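Local coordinates for phage tail sheath protein (Desulfitobacterium hafniense, PDB 3HXL), which probably forms, as many copies, the contractile sheath around the tail tube of a myovirus-like phage or related tail structure, at residues Val183-Gln186 against Ala187-Asp190; Ala193-Ile197 against Phe198-Thr202; Ala220-Leu223 against Arg224-Gly228; Tyr386-Thr389 against Leu390-Ile393. All coordinates share one frame; numbering follows the deposited sequence.

Contact 1: residues Val183-Gln186 against Ala187-Asp190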
ATOM      1  N   VAL A 183      -6.801  19.797  -0.558  1.00 33.25           N
ATOM      2  CA  VAL A 183      -7.505  18.589  -0.951  1.00 35.32           C
ATOM      3  C   VAL A 183      -8.867  18.506  -0.275  1.00 31.33           C
ATOM      4  O   VAL A 183      -9.038  18.945   0.862  1.00 30.26           O
ATOM      5  CB  VAL A 183      -6.690  17.338  -0.581  1.00 42.80           C
ATOM      6  CG1 VAL A 183      -6.576  17.222   0.930  1.00 41.70           C
ATOM      7  CG2 VAL A 183      -7.335  16.103  -1.172  1.00 44.05           C
ATOM      8  N   THR A 184      -9.834  17.942  -0.990  1.00 34.86           N
ATOM      9  CA  THR A 184     -11.186  17.775  -0.469  1.00 41.08           C
ATOM     10  C   THR A 184     -11.334  16.346   0.039  1.00 35.15           C
ATOM     11  O   THR A 184     -10.754  15.422  -0.529  1.00 32.38           O
ATOM     12  CB  THR A 184     -12.242  18.021  -1.569  1.00 42.01           C
ATOM     13  OG1 THR A 184     -13.544  17.688  -1.069  1.00 56.59           O
ATOM     14  CG2 THR A 184     -11.942  17.172  -2.800  1.00 42.13           C
ATOM     15  N   ASN A 185     -12.101  16.161   1.107  1.00 40.89           N
ATOM     16  CA  ASN A 185     -12.291  14.819   1.651  1.00 41.15           C
ATOM     17  C   ASN A 185     -12.909  13.887   0.610  1.00 36.20           C
ATOM     18  O   ASN A 185     -12.804  12.664   0.717  1.00 33.23           O
ATOM     19  CB  ASN A 185     -13.151  14.872   2.923  1.00 39.64           C
ATOM     20  CG  ASN A 185     -12.322  15.146   4.174  1.00 47.59           C
ATOM     21  OD1 ASN A 185     -12.856  15.275   5.278  1.00 55.73           O
ATOM     22  ND2 ASN A 185     -11.005  15.229   4.002  1.00 47.76           N
ATOM     23  N   GLN A 186     -13.529  14.475  -0.408  1.00 28.24           N
ATOM     24  CA  GLN A 186     -14.148  13.707  -1.481  1.00 27.11           C
ATOM     25  C   GLN A 186     -13.062  13.013  -2.306  1.00 31.56           C
ATOM     26  O   GLN A 186     -13.303  11.983  -2.936  1.00 26.06           O
ATOM     27  CB  GLN A 186     -14.980  14.639  -2.366  1.00 29.29           C
ATOM     28  CG  GLN A 186     -15.652  13.992  -3.573  1.00 25.44           C
ATOM     29  CD  GLN A 186     -16.589  12.854  -3.210  1.00 31.05           C
ATOM     30  OE1 GLN A 186     -17.099  12.777  -2.093  1.00 33.63           O
ATOM     31  NE2 GLN A 186     -16.833  11.970  -4.169  1.00 31.17           N
ATOM     32  N   ALA A 187     -11.861  13.584  -2.296  1.00 33.70           N
ATOM     33  CA  ALA A 187     -10.744  13.003  -3.034  1.00 32.16           C
ATOM     34  C   ALA A 187     -10.438  11.617  -2.467  1.00 22.08           C
ATOM     35  O   ALA A 187      -9.988  10.726  -3.188  1.00 23.54           O
ATOM     36  CB  ALA A 187      -9.516  13.901  -2.920  1.00 26.84           C
ATOM     37  N   TYR A 188     -10.678  11.444  -1.171  1.00 23.89           N
ATOM     38  CA  TYR A 188     -10.435  10.159  -0.521  1.00 21.98           C
ATOM     39  C   TYR A 188     -11.488   9.140  -0.926  1.00 25.05           C
ATOM     40  O   TYR A 188     -11.262   7.931  -0.854  1.00 21.00           O
ATOM     41  CB  TYR A 188     -10.416  10.311   0.996  1.00 23.67           C
ATOM     42  CG  TYR A 188      -9.149  10.944   1.517  1.00 18.85           C
ATOM     43  CD1 TYR A 188      -9.014  12.331   1.588  1.00 18.84           C
ATOM     44  CD2 TYR A 188      -8.075  10.155   1.927  1.00 22.97           C
ATOM     45  CE1 TYR A 188      -7.840  12.918   2.059  1.00 29.34           C
ATOM     46  CE2 TYR A 188      -6.896  10.731   2.397  1.00 24.25           C
ATOM     47  CZ  TYR A 188      -6.786  12.108   2.462  1.00 21.14           C
ATOM     48  OH  TYR A 188      -5.632  12.677   2.935  1.00 18.99           O
ATOM     49  N   ILE A 189     -12.648   9.629  -1.350  1.00 25.08           N
ATOM     50  CA  ILE A 189     -13.707   8.744  -1.790  1.00 20.04           C
ATOM     51  C   ILE A 189     -13.316   8.205  -3.155  1.00 15.90           C
ATOM     52  O   ILE A 189     -13.529   7.034  -3.454  1.00 16.95           O
ATOM     53  CB  ILE A 189     -15.064   9.490  -1.886  1.00 26.60           C
ATOM     54  CG1 ILE A 189     -15.510   9.941  -0.495  1.00 22.37           C
ATOM     55  CG2 ILE A 189     -16.112   8.587  -2.521  1.00 26.80           C
ATOM     56  CD1 ILE A 189     -15.661   8.796   0.512  1.00 29.87           C
ATOM     57  N   ASP A 190     -12.729   9.065  -3.984  1.00 19.14           N
ATOM     58  CA  ASP A 190     -12.296   8.653  -5.309  1.00 21.66           C
ATOM     59  C   ASP A 190     -11.203   7.592  -5.138  1.00 21.48           C
ATOM     60  O   ASP A 190     -11.179   6.589  -5.849  1.00 21.05           O
ATOM     61  CB  ASP A 190     -11.748   9.855  -6.092  1.00 25.22           C
ATOM     62  CG  ASP A 190     -12.721  11.027  -6.134  1.00 37.91           C
ATOM     63  OD1 ASP A 190     -13.944  10.787  -6.127  1.00 29.59           O
ATOM     64  OD2 ASP A 190     -12.262  12.189  -6.188  1.00 34.06           O
TER
HETATM   65  O   HOH W   1     -15.804  12.819  -6.506  1.00 33.16           O
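At the start of helix 185-195 the backbone bonds of Ala-187 N to Thr-184 O and Tyr-188 N to Asn-185 O reach back three residues, and at Gln-186 O the bonding starts to reach four. The motif is a helix N-cap with Thr-184 in the capping place. A threonine suits it because OG1, swung anti to the backbone N (chi1 173°), accepts from Gln-186 N at 3.3 Å along a nearly straight N-H line (166°), serving an amide that has no earlier helical carbonyl to use. Gln-186 O is gripped twice, by Ile-189 N above its carbonyl plane at 2.9 Å and by Asp-190 N closer to that plane at 3.2 Å. Just ahead of the cap, Val-183 CG2 rests on the methyl of Ala-187 at 3.6 Å, a small apolar contact on the buried side, where Tyr-188 also packs on Leu-90, Leu-212 and Phe-216. On the exposed side the Gln-186 chain bends at chi2 (58°) and lays its amide over Ile-189, with OE1 3.6 Å from Ile-189 CG1. The amide and the carboxylate of Asp-190 are joined by one water, which accepts from Gln-186 NE2 at 2.7 Å and donates to Asp-190 OD1 at 2.8 Å.

Contact 2: residues Ala193-Ile197 against Phe198-Thr202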
ATOM      1  N   ALA A 193     -12.555   4.131  -4.141  1.00 23.69           N
ATOM      2  CA  ALA A 193     -13.224   3.498  -5.266  1.00 22.18           C
ATOM      3  C   ALA A 193     -12.195   2.894  -6.213  1.00 19.11           C
ATOM      4  O   ALA A 193     -12.372   1.788  -6.709  1.00 25.00           O
ATOM      5  CB  ALA A 193     -14.082   4.520  -6.005  1.00 23.57           C
ATOM      6  N   ALA A 194     -11.112   3.623  -6.454  1.00 21.83           N
ATOM      7  CA  ALA A 194     -10.070   3.154  -7.360  1.00 22.80           C
ATOM      8  C   ALA A 194      -9.278   1.978  -6.800  1.00 24.39           C
ATOM      9  O   ALA A 194      -8.969   1.032  -7.521  1.00 21.07           O
ATOM     10  CB  ALA A 194      -9.124   4.294  -7.693  1.00 24.87           C
ATOM     11  N   VAL A 195      -8.945   2.037  -5.516  1.00 24.17           N
ATOM     12  CA  VAL A 195      -8.171   0.962  -4.910  1.00 22.05           C
ATOM     13  C   VAL A 195      -8.974  -0.328  -4.782  1.00 23.54           C
ATOM     14  O   VAL A 195      -8.423  -1.426  -4.870  1.00 18.15           O
ATOM     15  CB  VAL A 195      -7.641   1.364  -3.514  1.00 25.80           C
ATOM     16  CG1 VAL A 195      -8.788   1.440  -2.507  1.00 23.48           C
ATOM     17  CG2 VAL A 195      -6.587   0.368  -3.063  1.00 27.28           C
ATOM     18  N   GLU A 196     -10.282  -0.191  -4.586  1.00 15.48           N
ATOM     19  CA  GLU A 196     -11.152  -1.347  -4.434  1.00 22.21           C
ATOM     20  C   GLU A 196     -11.069  -2.309  -5.611  1.00 20.79           C
ATOM     21  O   GLU A 196     -11.358  -3.497  -5.477  1.00 25.10           O
ATOM     22  CB  GLU A 196     -12.602  -0.895  -4.261  1.00 23.46           C
ATOM     23  CG  GLU A 196     -13.438  -1.898  -3.506  1.00 35.45           C
ATOM     24  CD  GLU A 196     -14.906  -1.538  -3.481  1.00 34.58           C
ATOM     25  OE1 GLU A 196     -15.223  -0.349  -3.260  1.00 32.78           O
ATOM     26  OE2 GLU A 196     -15.735  -2.453  -3.669  1.00 41.05           O
ATOM     27  N   ILE A 197     -10.673  -1.793  -6.766  1.00 23.85           N
ATOM     28  CA  ILE A 197     -10.567  -2.606  -7.965  1.00 25.26           C
ATOM     29  C   ILE A 197      -9.212  -3.311  -8.065  1.00 29.80           C
ATOM     30  O   ILE A 197      -9.046  -4.228  -8.865  1.00 30.88           O
ATOM     31  CB  ILE A 197     -10.799  -1.736  -9.215  1.00 35.17           C
ATOM     32  CG1 ILE A 197     -12.156  -1.027  -9.094  1.00 41.80           C
ATOM     33  CG2 ILE A 197     -10.802  -2.603 -10.465  1.00 43.86           C
ATOM     34  CD1 ILE A 197     -12.380   0.044 -10.135  1.00 42.38           C
ATOM     35  N   PHE A 198      -8.248  -2.885  -7.254  1.00 21.97           N
ATOM     36  CA  PHE A 198      -6.921  -3.500  -7.268  1.00 24.61           C
ATOM     37  C   PHE A 198      -6.823  -4.611  -6.235  1.00 22.74           C
ATOM     38  O   PHE A 198      -7.646  -4.713  -5.327  1.00 20.43           O
ATOM     39  CB  PHE A 198      -5.824  -2.473  -6.945  1.00 20.83           C
ATOM     40  CG  PHE A 198      -5.437  -1.595  -8.104  1.00 23.99           C
ATOM     41  CD1 PHE A 198      -6.236  -0.518  -8.483  1.00 29.13           C
ATOM     42  CD2 PHE A 198      -4.258  -1.838  -8.808  1.00 20.97           C
ATOM     43  CE1 PHE A 198      -5.864   0.307  -9.548  1.00 24.72           C
ATOM     44  CE2 PHE A 198      -3.877  -1.023  -9.872  1.00 22.06           C
ATOM     45  CZ  PHE A 198      -4.681   0.053 -10.245  1.00 35.56           C
ATOM     46  N   ASP A 199      -5.824  -5.470  -6.387  1.00 25.94           N
ATOM     47  CA  ASP A 199      -5.612  -6.499  -5.391  1.00 23.12           C
ATOM     48  C   ASP A 199      -4.530  -5.906  -4.500  1.00 18.54           C
ATOM     49  O   ASP A 199      -3.514  -5.409  -4.992  1.00 18.71           O
ATOM     50  CB  ASP A 199      -5.157  -7.810  -6.031  1.00 36.32           C
ATOM     51  CG  ASP A 199      -6.317  -8.580  -6.650  1.00 50.17           C
ATOM     52  OD1 ASP A 199      -7.367  -8.711  -5.974  1.00 49.71           O
ATOM     53  OD2 ASP A 199      -6.181  -9.057  -7.796  1.00 50.70           O
ATOM     54  N   PHE A 200      -4.779  -5.918  -3.194  1.00 16.90           N
ATOM     55  CA  PHE A 200      -3.843  -5.375  -2.216  1.00 14.95           C
ATOM     56  C   PHE A 200      -4.085  -6.023  -0.857  1.00 13.53           C
ATOM     57  O   PHE A 200      -5.060  -6.751  -0.677  1.00 13.84           O
ATOM     58  CB  PHE A 200      -3.990  -3.848  -2.125  1.00 15.75           C
ATOM     59  CG  PHE A 200      -5.315  -3.386  -1.571  1.00 18.18           C
ATOM     60  CD1 PHE A 200      -5.457  -3.090  -0.216  1.00 14.41           C
ATOM     61  CD2 PHE A 200      -6.420  -3.256  -2.403  1.00 18.05           C
ATOM     62  CE1 PHE A 200      -6.691  -2.671   0.304  1.00 16.90           C
ATOM     63  CE2 PHE A 200      -7.653  -2.840  -1.895  1.00 18.34           C
ATOM     64  CZ  PHE A 200      -7.784  -2.547  -0.538  1.00 15.29           C
ATOM     65  N   ASN A 201      -3.197  -5.768   0.094  1.00 12.96           N
ATOM     66  CA  ASN A 201      -3.321  -6.360   1.417  1.00 12.77           C
ATOM     67  C   ASN A 201      -3.628  -5.327   2.479  1.00 11.19           C
ATOM     68  O   ASN A 201      -4.503  -5.526   3.316  1.00 16.62           O
ATOM     69  CB  ASN A 201      -2.017  -7.076   1.801  1.00 13.21           C
ATOM     70  CG  ASN A 201      -1.663  -8.179   0.839  1.00 15.06           C
ATOM     71  OD1 ASN A 201      -2.349  -9.194   0.768  1.00 21.81           O
ATOM     72  ND2 ASN A 201      -0.598  -7.982   0.083  1.00 10.65           N
ATOM     73  N   THR A 202      -2.903  -4.219   2.433  1.00 14.10           N
ATOM     74  CA  THR A 202      -3.076  -3.186   3.437  1.00 18.04           C
ATOM     75  C   THR A 202      -3.108  -1.768   2.893  1.00 14.98           C
ATOM     76  O   THR A 202      -2.534  -1.468   1.842  1.00 19.89           O
ATOM     77  CB  THR A 202      -1.947  -3.255   4.463  1.00 21.61           C
ATOM     78  OG1 THR A 202      -0.742  -2.765   3.864  1.00 26.09           O
ATOM     79  CG2 THR A 202      -1.722  -4.693   4.902  1.00 15.76           C
TER
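Phe-198 N bonds back to Val-195 O at 2.8 Å, closing a type I beta turn from Val-195 to Phe-198 at the C-terminal end of helix 185-195. The turn opens the alpha-to-beta connection by which the helix hands over to the mixed sheet through strand 202-204, which lies between strands 35-40 and 232-236.

The tight part lies between Val-195 and Phe-200. Val-195 CG2, placed anti to the backbone N, sits over one face of the Phe-200 ring, 3.9 Å from its centroid and 25° off the normal; this is a CH-pi contact displaced toward the CE2 side of the ring. The valine and the ring cross at about a right angle, and Phe-200 CE2 also comes within 3.4 Å of Val-195 O. Valine suits the place because its CG2 methyl can lie over the ring, and phenylalanine because it offers that methyl an apolar face; Ile-35 packs against Phe-200 and Phe-219 against Val-195.

The looser side belongs to Ile-197 and Asp-199, both exposed. Ile-197 touches little more than the adjoining peptide, and the side chain of Asp-199 sets off away from the turn. Glu-196 starts away from the second segment and packs on Phe-219 and Leu-223 of helix 210-227. The amino group of Lys-229 bonds to the carbonyls of Glu-196 and Phe-198, pinning the backbone on both sides of Ile-197. Phe-198 lies between these extremes: partly exposed, its ring packs on Met-50 and presents its edge to the last helical turn, with CD1 3.3 Å from Ala-194 O in the plane of the ring.

Contact 3: residues Ala220-Leu223 against Arg224-Gly228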
ATOM      1  N   ALA A 220     -13.115  -0.833   5.411  1.00 19.43           N
ATOM      2  CA  ALA A 220     -12.509  -2.117   5.750  1.00 19.79           C
ATOM      3  C   ALA A 220     -13.564  -3.173   6.078  1.00 20.18           C
ATOM      4  O   ALA A 220     -13.483  -4.310   5.612  1.00 14.42           O
ATOM      5  CB  ALA A 220     -11.556  -1.944   6.931  1.00 13.75           C
ATOM      6  N   LYS A 221     -14.558  -2.795   6.877  1.00 15.61           N
ATOM      7  CA  LYS A 221     -15.611  -3.734   7.263  1.00 12.83           C
ATOM      8  C   LYS A 221     -16.401  -4.233   6.062  1.00 17.13           C
ATOM      9  O   LYS A 221     -16.750  -5.417   5.982  1.00 16.02           O
ATOM     10  CB  LYS A 221     -16.574  -3.079   8.260  1.00 19.32           C
ATOM     11  CG  LYS A 221     -15.973  -2.748   9.619  1.00 22.22           C
ATOM     12  CD  LYS A 221     -16.998  -2.037  10.509  1.00 17.26           C
ATOM     13  CE  LYS A 221     -16.432  -1.698  11.883  1.00 25.92           C
ATOM     14  NZ  LYS A 221     -17.368  -0.844  12.683  1.00 36.87           N
ATOM     15  N   ARG A 222     -16.679  -3.330   5.124  1.00 16.40           N
ATOM     16  CA  ARG A 222     -17.444  -3.693   3.939  1.00 19.51           C
ATOM     17  C   ARG A 222     -16.679  -4.671   3.057  1.00 17.87           C
ATOM     18  O   ARG A 222     -17.206  -5.719   2.669  1.00 18.74           O
ATOM     19  CB  ARG A 222     -17.817  -2.443   3.130  1.00 15.42           C
ATOM     20  CG  ARG A 222     -18.678  -2.754   1.911  1.00 23.87           C
ATOM     21  CD  ARG A 222     -19.319  -1.494   1.343  1.00 24.75           C
ATOM     22  NE  ARG A 222     -18.328  -0.487   0.953  1.00 29.47           N
ATOM     23  CZ  ARG A 222     -17.558  -0.563  -0.127  1.00 24.35           C
ATOM     24  NH1 ARG A 222     -16.694   0.408  -0.387  1.00 29.65           N
ATOM     25  NH2 ARG A 222     -17.654  -1.600  -0.949  1.00 23.55           N
ATOM     26  N   LEU A 223     -15.437  -4.343   2.726  1.00 15.93           N
ATOM     27  CA  LEU A 223     -14.672  -5.263   1.895  1.00 17.75           C
ATOM     28  C   LEU A 223     -14.486  -6.610   2.587  1.00 15.82           C
ATOM     29  O   LEU A 223     -14.785  -7.655   2.009  1.00 18.52           O
ATOM     30  CB  LEU A 223     -13.305  -4.672   1.526  1.00 23.40           C
ATOM     31  CG  LEU A 223     -13.226  -3.907   0.195  1.00 20.15           C
ATOM     32  CD1 LEU A 223     -14.083  -2.643   0.249  1.00 23.25           C
ATOM     33  CD2 LEU A 223     -11.771  -3.539  -0.081  1.00 15.74           C
ATOM     34  N   ARG A 224     -14.021  -6.587   3.833  1.00 17.34           N
ATOM     35  CA  ARG A 224     -13.770  -7.826   4.571  1.00 18.07           C
ATOM     36  C   ARG A 224     -14.968  -8.727   4.832  1.00 27.05           C
ATOM     37  O   ARG A 224     -14.932  -9.932   4.555  1.00 24.68           O
ATOM     38  CB  ARG A 224     -13.117  -7.531   5.928  1.00 12.74           C
ATOM     39  CG  ARG A 224     -11.728  -6.939   5.866  1.00 14.53           C
ATOM     40  CD  ARG A 224     -11.193  -6.710   7.272  1.00 13.54           C
ATOM     41  NE  ARG A 224     -11.098  -7.964   8.010  1.00 18.27           N
ATOM     42  CZ  ARG A 224     -10.072  -8.807   7.925  1.00 21.94           C
ATOM     43  NH1 ARG A 224      -9.042  -8.520   7.140  1.00 12.30           N
ATOM     44  NH2 ARG A 224     -10.091  -9.954   8.601  1.00 17.89           N
ATOM     45  N   ASP A 225     -16.038  -8.154   5.363  1.00 21.58           N
ATOM     46  CA  ASP A 225     -17.177  -8.976   5.712  1.00 23.65           C
ATOM     47  C   ASP A 225     -18.390  -8.971   4.801  1.00 21.94           C
ATOM     48  O   ASP A 225     -19.285  -9.796   4.961  1.00 23.32           O
ATOM     49  CB  ASP A 225     -17.557  -8.665   7.156  1.00 25.00           C
ATOM     50  CG  ASP A 225     -16.371  -8.850   8.102  1.00 30.98           C
ATOM     51  OD1 ASP A 225     -15.578  -9.794   7.873  1.00 27.71           O
ATOM     52  OD2 ASP A 225     -16.232  -8.071   9.061  1.00 21.64           O
ATOM     53  N   ASP A 226     -18.416  -8.073   3.825  1.00 22.34           N
ATOM     54  CA  ASP A 226     -19.546  -8.042   2.905  1.00 25.60           C
ATOM     55  C   ASP A 226     -19.120  -8.444   1.496  1.00 26.29           C
ATOM     56  O   ASP A 226     -19.931  -8.939   0.709  1.00 29.28           O
ATOM     57  CB  ASP A 226     -20.186  -6.650   2.881  1.00 26.43           C
ATOM     58  CG  ASP A 226     -20.757  -6.248   4.226  1.00 30.16           C
ATOM     59  OD1 ASP A 226     -21.398  -7.096   4.882  1.00 32.37           O
ATOM     60  OD2 ASP A 226     -20.581  -5.081   4.626  1.00 33.29           O
ATOM     61  N   GLU A 227     -17.843  -8.242   1.183  1.00 22.44           N
ATOM     62  CA  GLU A 227     -17.322  -8.570  -0.141  1.00 14.28           C
ATOM     63  C   GLU A 227     -16.382  -9.778  -0.112  1.00 25.73           C
ATOM     64  O   GLU A 227     -16.033 -10.323  -1.159  1.00 26.04           O
ATOM     65  CB  GLU A 227     -16.563  -7.368  -0.720  1.00 26.71           C
ATOM     66  CG  GLU A 227     -17.238  -6.012  -0.510  1.00 48.93           C
ATOM     67  CD  GLU A 227     -18.357  -5.730  -1.495  1.00 52.35           C
ATOM     68  OE1 GLU A 227     -19.206  -6.621  -1.707  1.00 58.01           O
ATOM     69  OE2 GLU A 227     -18.394  -4.609  -2.049  1.00 60.46           O
ATOM     70  N   GLY A 228     -15.961 -10.190   1.082  1.00 18.94           N
ATOM     71  CA  GLY A 228     -15.061 -11.325   1.175  1.00 25.96           C
ATOM     72  C   GLY A 228     -13.675 -10.962   0.666  1.00 23.14           C
ATOM     73  O   GLY A 228     -12.896 -11.832   0.269  1.00 30.39           O
TER
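Arg-222 and Glu-227 run alongside each other in the same direction and meet in a salt bridge from NH2 to OE2 at 3.3 Å. The carboxylate oxygen stands at the edge of the guanidinium, close to its plane, yet the two flat groups are 80° apart and the N-H line is bent (124°), making the bond weak. Long, flexible chains suit a five-residue spacing: Arg-222 bends at chi3, and Glu-227 bends at chi2 (-80°), which carries its carboxylate to that edge. Glu-227 CG meanwhile rests 3.2 Å from Arg-222 O.

The widened last turn beneath brings the two residues together. Arg-224 N bonds to Ala-220 O at 2.9 Å in regular helical fashion, but Arg-222 O accepts from Asp-226 N at 2.9 Å, and Glu-227 N divides itself weakly between Arg-222 O and Leu-223 O. Farther out, Arg-224 lays CB and CG along Ala-220 O and carries its guanidinium to a salt bridge with Asp-351 and a bond to Ile-231 O, while Asp-225 bonds to the hydroxyl of Tyr-243. Gly-228 then leaves the helix with positive phi, a conformation that favours glycine. This wider pi-type turn closes the helix of the beta-alpha-beta unit 202-204, 210-227, 232-236.

Contact 4: residues Tyr386-Thr389 against Leu390-Ile393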
ATOM      1  N   TYR A 386      -3.839 -28.008   1.127  1.00 25.12           N
ATOM      2  CA  TYR A 386      -3.601 -26.598   1.410  1.00 28.78           C
ATOM      3  C   TYR A 386      -3.294 -26.418   2.893  1.00 23.84           C
ATOM      4  O   TYR A 386      -2.332 -25.744   3.260  1.00 27.43           O
ATOM      5  CB  TYR A 386      -4.832 -25.761   1.049  1.00 28.88           C
ATOM      6  CG  TYR A 386      -4.700 -24.301   1.430  1.00 24.36           C
ATOM      7  CD1 TYR A 386      -4.131 -23.376   0.553  1.00 27.31           C
ATOM      8  CD2 TYR A 386      -5.109 -23.851   2.686  1.00 23.21           C
ATOM      9  CE1 TYR A 386      -3.974 -22.039   0.920  1.00 25.35           C
ATOM     10  CE2 TYR A 386      -4.954 -22.522   3.063  1.00 19.98           C
ATOM     11  CZ  TYR A 386      -4.387 -21.622   2.181  1.00 20.17           C
ATOM     12  OH  TYR A 386      -4.222 -20.307   2.562  1.00 25.11           O
HETATM   13  N   MSE A 387      -4.119 -27.017   3.743  1.00 22.35           N
HETATM   14  CA  MSE A 387      -3.920 -26.895   5.176  1.00 20.69           C
HETATM   15  C   MSE A 387      -2.592 -27.511   5.600  1.00 27.03           C
HETATM   16  O   MSE A 387      -1.924 -26.996   6.496  1.00 21.37           O
HETATM   17  CB  MSE A 387      -5.080 -27.542   5.929  1.00 25.33           C
HETATM   18  CG  MSE A 387      -6.423 -26.851   5.698  1.00 26.37           C
HETATM   19 SE   MSE A 387      -6.441 -24.983   6.288  1.00 36.99          SE
HETATM   20  CE  MSE A 387      -6.501 -25.289   8.191  1.00 24.59           C
ATOM     21  N   ASN A 388      -2.199 -28.605   4.953  1.00 24.79           N
ATOM     22  CA  ASN A 388      -0.931 -29.241   5.288  1.00 29.29           C
ATOM     23  C   ASN A 388       0.228 -28.312   4.945  1.00 27.44           C
ATOM     24  O   ASN A 388       1.241 -28.289   5.642  1.00 28.52           O
ATOM     25  CB  ASN A 388      -0.778 -30.579   4.556  1.00 25.74           C
ATOM     26  CG  ASN A 388      -1.615 -31.676   5.184  1.00 27.75           C
ATOM     27  OD1 ASN A 388      -1.757 -31.734   6.408  1.00 27.89           O
ATOM     28  ND2 ASN A 388      -2.159 -32.559   4.357  1.00 31.19           N
ATOM     29  N   THR A 389       0.073 -27.541   3.873  1.00 25.07           N
ATOM     30  CA  THR A 389       1.107 -26.600   3.457  1.00 28.17           C
ATOM     31  C   THR A 389       1.267 -25.494   4.501  1.00 32.82           C
ATOM     32  O   THR A 389       2.380 -25.031   4.764  1.00 31.69           O
ATOM     33  CB  THR A 389       0.766 -25.966   2.096  1.00 33.99           C
ATOM     34  OG1 THR A 389       0.668 -26.995   1.107  1.00 33.12           O
ATOM     35  CG2 THR A 389       1.840 -24.973   1.677  1.00 32.80           C
ATOM     36  N   LEU A 390       0.151 -25.071   5.092  1.00 26.63           N
ATOM     37  CA  LEU A 390       0.193 -24.034   6.118  1.00 27.29           C
ATOM     38  C   LEU A 390       0.895 -24.570   7.357  1.00 24.19           C
ATOM     39  O   LEU A 390       1.628 -23.849   8.033  1.00 23.48           O
ATOM     40  CB  LEU A 390      -1.224 -23.581   6.498  1.00 19.15           C
ATOM     41  CG  LEU A 390      -1.946 -22.639   5.533  1.00 24.73           C
ATOM     42  CD1 LEU A 390      -3.343 -22.331   6.057  1.00 26.19           C
ATOM     43  CD2 LEU A 390      -1.144 -21.349   5.399  1.00 27.58           C
ATOM     44  N   GLN A 391       0.666 -25.844   7.655  1.00 21.26           N
ATOM     45  CA  GLN A 391       1.286 -26.460   8.818  1.00 24.18           C
ATOM     46  C   GLN A 391       2.783 -26.649   8.592  1.00 27.85           C
ATOM     47  O   GLN A 391       3.575 -26.524   9.528  1.00 28.13           O
ATOM     48  CB  GLN A 391       0.623 -27.803   9.115  1.00 29.75           C
ATOM     49  CG  GLN A 391       1.108 -28.466  10.391  1.00 34.62           C
ATOM     50  CD  GLN A 391       0.259 -29.662  10.765  1.00 34.78           C
ATOM     51  OE1 GLN A 391       0.089 -30.589   9.971  1.00 42.24           O
ATOM     52  NE2 GLN A 391      -0.282 -29.648  11.978  1.00 37.07           N
ATOM     53  N   ASP A 392       3.167 -26.938   7.351  1.00 27.62           N
ATOM     54  CA  ASP A 392       4.576 -27.131   7.016  1.00 36.69           C
ATOM     55  C   ASP A 392       5.388 -25.852   7.181  1.00 35.80           C
ATOM     56  O   ASP A 392       6.572 -25.904   7.519  1.00 36.44           O
ATOM     57  CB  ASP A 392       4.741 -27.630   5.579  1.00 35.83           C
ATOM     58  CG  ASP A 392       4.189 -29.025   5.377  1.00 47.17           C
ATOM     59  OD1 ASP A 392       4.299 -29.855   6.307  1.00 54.36           O
ATOM     60  OD2 ASP A 392       3.661 -29.298   4.278  1.00 51.08           O
ATOM     61  N   ILE A 393       4.763 -24.704   6.923  1.00 35.52           N
ATOM     62  CA  ILE A 393       5.457 -23.428   7.061  1.00 26.98           C
ATOM     63  C   ILE A 393       5.234 -22.851   8.444  1.00 25.18           C
ATOM     64  O   ILE A 393       5.521 -21.680   8.693  1.00 25.57           O
ATOM     65  CB  ILE A 393       4.987 -22.387   6.028  1.00 27.56           C
ATOM     66  CG1 ILE A 393       3.525 -22.013   6.281  1.00 26.31           C
ATOM     67  CG2 ILE A 393       5.178 -22.933   4.618  1.00 30.71           C
ATOM     68  CD1 ILE A 393       3.057 -20.843   5.445  1.00 24.66           C
TER
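The Tyr-386 ring meets Leu-390 obliquely, with CE2 3.4 Å from Leu-390 CD1 and neither a face nor an edge presented squarely; Phe-357 adds an edge-to-face ring contact. The tyrosine ring reaches Leu-390 because its CG stands anti to the backbone N (chi1 175°), while the leucine, with chi1 -77° and chi2 179°, extends CD1 to meet it. The selenium of selenomethionine Met-387 lies 4.1 Å from the same methyl, so CD1 sits against both the tyrosine ring and the selenium. Tyrosine suits this partly exposed place: its ring packs on Ile-353 while OH bonds to Asp-356, both on helix 344-364. These contacts belong to the last turns of helix 373-392, which packs against helix 344-364 in the sheath C-terminal domain. Regular four-residue backbone bonds run to its end, among them Asp-392 N to Asn-388 O at 2.9 Å. Thr-389, in the last turn of the helix, turns its hydroxyl back to bond with Asn-385 O. Ile-393 is the first residue to leave helical angles, yet its N still donates to Thr-389 O at 3.2 Å, and its CG2 methyl lies 3.5 Å from that oxygen.

Overall arrangement
Contacts 1 and 2 are the two ends of helix 185-195, their centres about 16 Å apart: the first caps its start and the second turns the chain toward strand 202-204. Contact 3 ends the neighbouring helix 210-227 and touches contact 2, with centres about 12 Å apart. There Glu-196 OE1 makes a long, weak ion pair with Arg-222 NH1 at 3.3 Å, while Phe-200 CZ packs on Leu-223 CD2 at 4.1 Å. Contact 4 belongs to the C-terminal domain and stands about 26 Å from contact 3, centre to centre. Helix 344-364 touches both, meeting contact 3 through Asp-351 and Asn-354 and contact 4 through Ile-353 and Asp-356.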